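Local coordinates for putative yopH targeting protein (Yersinia pestis, PDB 4GF3) that probably acts as a dedicated type III secretion chaperone that binds the effector YopH and helps target it for export, at residues I56-G59 and Q60-Y64; N98-S101 and G102-A106. One frame throughout, in Å; residues are numbered along the deposited sequence.

In the fold
Both interactions lie where a loop leaving a strand enters the helix that follows, yet on opposite sides of the chain's centre, with their own centres about 30 Å apart. Interaction 1, at the surface, joins the end of strand 47-56 to helix 60-68; interaction 2 is buried and joins the loop after strand 88-96 to helix 102-118. Each uses a glutamine on the first helical turns whose OE1 accepts from a residue four positions earlier, but the donor is a backbone N-H in interaction 1 and a threonine hydroxyl in interaction 2. A serine caps the second helix, while a leucine pair adds apolar packing to the first contact.

Interaction 1. Residues I56-G59 and Q60-Y64; sequences ILTG and QSQLY
Two N-H groups converge on OE1 of Gln-62, one from the backbone of Thr-58 and the other from the indole of Trp-89 on strand 88-96. The bond from Thr-58 N to Gln-62 OE1 is 2.9 Å long and nearly straight at its hydrogen (169°), although the donor stands well above the plane of the side-chain amide. With CG anti to its own carbonyl carbon (chi1 -55°) and the chain extended beyond it, Gln-62 reaches back from the helix along the preceding loop, where its buried carboxamide is held through the oxygen. Leu-57 closes in beside that oxygen, its CA 3.3 Å from Gln-62 OE1.

The side chains of Thr-58 and Gln-62 cross at about a right angle, but how they are set against each other in detail is doubtful. As modelled, Thr-58 OG1 lies only 2.9 Å from Gln-62 CD without a hydrogen bond, and the approach of the methyl CG2 of Thr-58 to NE2 of Gln-62, at 3.4 Å, carries the same reserve.

A second, backbone link lies nearer the helix: Gln-62 N donates to Gly-59 O at 3.0 Å, with an appreciable bend (139°). An apolar touch adds to these bonds, CD2 of Leu-57 lying 4.1 Å from CD2 of Leu-63 as the two side chains cross obliquely. Both leucines also rest on Leu-83 of strand 80-83, and the backbone of Leu-57 is hydrogen-bonded to Asp-87.

Together these contacts turn the chain from strand 47-56 into helix 60-68, with a glutamine of the helix folded back onto its entry loop. This is the strand-to-helix connection in the middle of the helix, three strands, helix, two strands, helix order that marks the CesT-like secretion chaperones.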
loop_
_atom_site.group_PDB
_atom_site.type_symbol
_atom_site.label_atom_id
_atom_site.label_comp_id
_atom_site.label_asym_id
_atom_site.label_seq_id
_atom_site.Cartn_x
_atom_site.Cartn_y
_atom_site.Cartn_z
ATOM N N ILE A 56 -10.050 13.630 -0.878
ATOM C CA ILE A 56 -10.639 14.162 -2.102
ATOM C C ILE A 56 -9.648 15.086 -2.833
ATOM O O ILE A 56 -8.844 15.771 -2.198
ATOM C CB ILE A 56 -11.981 14.870 -1.824
ATOM C CG1 ILE A 56 -12.709 15.081 -3.152
ATOM C CG2 ILE A 56 -11.781 16.187 -1.070
ATOM C CD1 ILE A 56 -14.161 15.436 -3.048
ATOM N N LEU A 57 -9.691 15.123 -4.171
ATOM C CA LEU A 57 -8.805 16.039 -4.866
ATOM C C LEU A 57 -9.054 17.467 -4.483
ATOM O O LEU A 57 -10.191 17.894 -4.355
ATOM C CB LEU A 57 -8.858 15.875 -6.387
ATOM C CG LEU A 57 -9.985 16.465 -7.180
ATOM C CD1 LEU A 57 -9.693 17.901 -7.622
ATOM C CD2 LEU A 57 -10.257 15.585 -8.384
ATOM N N THR A 58 -7.990 18.239 -4.349
ATOM C CA THR A 58 -8.097 19.631 -3.887
ATOM C C THR A 58 -8.385 20.596 -5.038
ATOM O O THR A 58 -9.015 21.611 -4.850
ATOM C CB THR A 58 -6.784 20.096 -3.235
ATOM O OG1 THR A 58 -5.756 20.161 -4.245
ATOM C CG2 THR A 58 -6.367 19.153 -2.131
ATOM N N GLY A 59 -7.894 20.287 -6.236
ATOM C CA GLY A 59 -8.100 21.192 -7.355
ATOM C C GLY A 59 -7.394 20.726 -8.605
ATOM O O GLY A 59 -6.656 19.757 -8.561
ATOM N N GLN A 60 -7.629 21.455 -9.704
ATOM C CA GLN A 60 -7.050 21.143 -11.036
ATOM C C GLN A 60 -5.511 21.094 -11.021
ATOM O O GLN A 60 -4.891 20.254 -11.703
ATOM C CB GLN A 60 -7.519 22.198 -12.057
ATOM C CG GLN A 60 -7.329 21.755 -13.492
ATOM C CD GLN A 60 -7.510 22.862 -14.517
ATOM O OE1 GLN A 60 -7.304 24.026 -14.229
ATOM N NE2 GLN A 60 -7.864 22.472 -15.746
ATOM N N SER A 61 -4.913 22.008 -10.246
ATOM C CA SER A 61 -3.478 22.020 -9.954
ATOM C C SER A 61 -2.929 20.643 -9.560
ATOM O O SER A 61 -1.836 20.278 -10.031
ATOM C CB SER A 61 -3.128 23.017 -8.827
ATOM O OG SER A 61 -3.314 22.371 -7.545
ATOM N N GLN A 62 -3.630 19.873 -8.710
ATOM C CA GLN A 62 -3.073 18.585 -8.348
ATOM C C GLN A 62 -3.059 17.628 -9.519
ATOM O O GLN A 62 -2.205 16.752 -9.525
ATOM C CB GLN A 62 -3.836 17.814 -7.281
ATOM C CG GLN A 62 -4.070 18.515 -6.003
ATOM C CD GLN A 62 -4.560 17.584 -4.919
ATOM O OE1 GLN A 62 -5.570 16.870 -5.052
ATOM N NE2 GLN A 62 -3.860 17.624 -3.807
ATOM N N LEU A 63 -4.040 17.706 -10.415
ATOM C CA LEU A 63 -4.145 16.706 -11.460
ATOM C C LEU A 63 -2.932 16.850 -12.372
ATOM O O LEU A 63 -2.383 15.854 -12.817
ATOM C CB LEU A 63 -5.421 16.830 -12.274
ATOM C CG LEU A 63 -6.799 16.836 -11.573
ATOM C CD1 LEU A 63 -7.841 17.493 -12.438
ATOM C CD2 LEU A 63 -7.297 15.466 -11.216
ATOM N N TYR A 64 -2.551 18.091 -12.683
ATOM C CA TYR A 64 -1.330 18.340 -13.476
ATOM C C TYR A 64 -0.101 17.852 -12.741
ATOM O O TYR A 64 0.687 17.070 -13.273
ATOM C CB TYR A 64 -1.120 19.808 -13.741
ATOM C CG TYR A 64 -1.991 20.402 -14.778
ATOM C CD1 TYR A 64 -3.284 20.854 -14.453
ATOM C CD2 TYR A 64 -1.531 20.595 -16.100
ATOM C CE1 TYR A 64 -4.101 21.489 -15.398
ATOM C CE2 TYR A 64 -2.366 21.193 -17.037
ATOM C CZ TYR A 64 -3.640 21.662 -16.667
ATOM O OH TYR A 64 -4.460 22.232 -17.572
#

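Interaction 2. Residues N98-S101 and G102-A106; sequences NDTS and GTQLA
The side chains of Thr-100 and Gln-104 meet at about a right angle, the threonine hydroxyl lying beside the extended glutamine chain, whose OE1 turns back to it. Thr-100 OG1 donates to Gln-104 OE1 at 3.0 Å, the hydroxyl lying in the plane of the amide, where it meets a lone pair of the oxygen. A water, weakly bonded, bridges the same OE1 to Asp-99 O, while NE2 of this amide is hydrogen-bonded to Ser-76 OG; polar partners on both its oxygen and its nitrogen should limit rotation of the group.

Ser-101 takes the N-cap position. With its hydroxyl between the backbone N and the carbonyl carbon (chi1 56°), OG accepts from Gln-104 N at 3.0 Å, almost straight at the hydrogen (166°). The main chain adds a first full helical bond, Leu-105 N to Ser-101 O at 2.8 Å. CB of Leu-105 rests 3.5 Å from the same Ser-101 O.

Another N-H of this first turn, that of Gly-102, is taken up by Glu-10 OE1 of helix 4-15. Thr-100 and Leu-105 both touch Leu-7 of that helix and Leu-95 of strand 88-96, so the capped start of helix 102-118 packs against both the N-terminal helix and strand 88-96.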
loop_
_atom_site.group_PDB
_atom_site.type_symbol
_atom_site.label_atom_id
_atom_site.label_comp_id
_atom_site.label_asym_id
_atom_site.label_seq_id
_atom_site.Cartn_x
_atom_site.Cartn_y
_atom_site.Cartn_z
ATOM N N ASN A 98 8.920 -11.732 -5.982
ATOM C CA ASN A 98 10.261 -12.218 -5.761
ATOM C C ASN A 98 11.348 -11.103 -5.685
ATOM O O ASN A 98 12.383 -11.309 -5.067
ATOM C CB ASN A 98 10.641 -13.259 -6.813
ATOM C CG ASN A 98 11.967 -13.958 -6.487
ATOM O OD1 ASN A 98 13.055 -13.527 -6.936
ATOM N ND2 ASN A 98 11.896 -15.014 -5.682
ATOM N N ASP A 99 11.147 -9.962 -6.295
ATOM C CA ASP A 99 12.215 -8.967 -6.362
ATOM C C ASP A 99 12.142 -8.008 -5.128
ATOM O O ASP A 99 13.034 -7.174 -4.958
ATOM C CB ASP A 99 12.118 -8.072 -7.612
ATOM C CG ASP A 99 12.312 -8.835 -8.944
ATOM O OD1 ASP A 99 12.871 -9.983 -8.905
ATOM O OD2 ASP A 99 11.805 -8.232 -9.969
ATOM N N THR A 100 11.049 -8.054 -4.337
ATOM C CA THR A 100 10.835 -6.983 -3.349
ATOM C C THR A 100 11.336 -7.535 -2.012
ATOM O O THR A 100 11.755 -8.625 -1.974
ATOM C CB THR A 100 9.356 -6.442 -3.415
ATOM O OG1 THR A 100 9.207 -5.228 -2.617
ATOM C CG2 THR A 100 8.403 -7.425 -2.889
ATOM N N SER A 101 11.438 -6.747 -0.947
ATOM C CA SER A 101 11.786 -7.242 0.397
ATOM C C SER A 101 10.796 -6.612 1.390
ATOM O O SER A 101 10.061 -5.640 1.058
ATOM C CB SER A 101 13.239 -6.776 0.784
ATOM O OG SER A 101 13.200 -5.343 0.651
ATOM N N GLY A 102 10.773 -7.165 2.594
ATOM C CA GLY A 102 10.102 -6.546 3.738
ATOM C C GLY A 102 10.469 -5.074 3.871
ATOM O O GLY A 102 9.618 -4.206 4.030
ATOM N N THR A 103 11.762 -4.752 3.737
ATOM C CA THR A 103 12.170 -3.348 3.775
ATOM C C THR A 103 11.635 -2.474 2.697
ATOM O O THR A 103 11.157 -1.381 2.970
ATOM C CB THR A 103 13.705 -3.221 3.763
ATOM O OG1 THR A 103 14.227 -4.008 4.805
ATOM C CG2 THR A 103 14.132 -1.748 3.865
ATOM N N GLN A 104 11.621 -2.934 1.447
ATOM C CA GLN A 104 11.027 -2.118 0.426
ATOM C C GLN A 104 9.554 -1.983 0.607
ATOM O O GLN A 104 8.981 -0.941 0.375
ATOM C CB GLN A 104 11.293 -2.633 -1.017
ATOM C CG GLN A 104 10.689 -1.651 -2.053
ATOM C CD GLN A 104 11.058 -1.996 -3.511
ATOM O OE1 GLN A 104 10.860 -3.115 -4.000
ATOM N NE2 GLN A 104 11.621 -1.046 -4.177
ATOM N N LEU A 105 8.909 -3.052 1.061
ATOM C CA LEU A 105 7.467 -2.920 1.280
ATOM C C LEU A 105 7.130 -1.899 2.361
ATOM O O LEU A 105 6.164 -1.140 2.274
ATOM C CB LEU A 105 6.824 -4.286 1.595
ATOM C CG LEU A 105 6.148 -5.114 0.515
ATOM C CD1 LEU A 105 5.296 -6.243 1.138
ATOM C CD2 LEU A 105 5.283 -4.241 -0.405
ATOM N N ALA A 106 7.938 -1.872 3.395
ATOM C CA ALA A 106 7.803 -0.893 4.466
ATOM C C ALA A 106 8.071 0.515 3.902
ATOM O O ALA A 106 7.370 1.463 4.280
ATOM C CB ALA A 106 8.726 -1.240 5.627
HETATM O O HOH W 1 13.590 -3.865 -4.433
#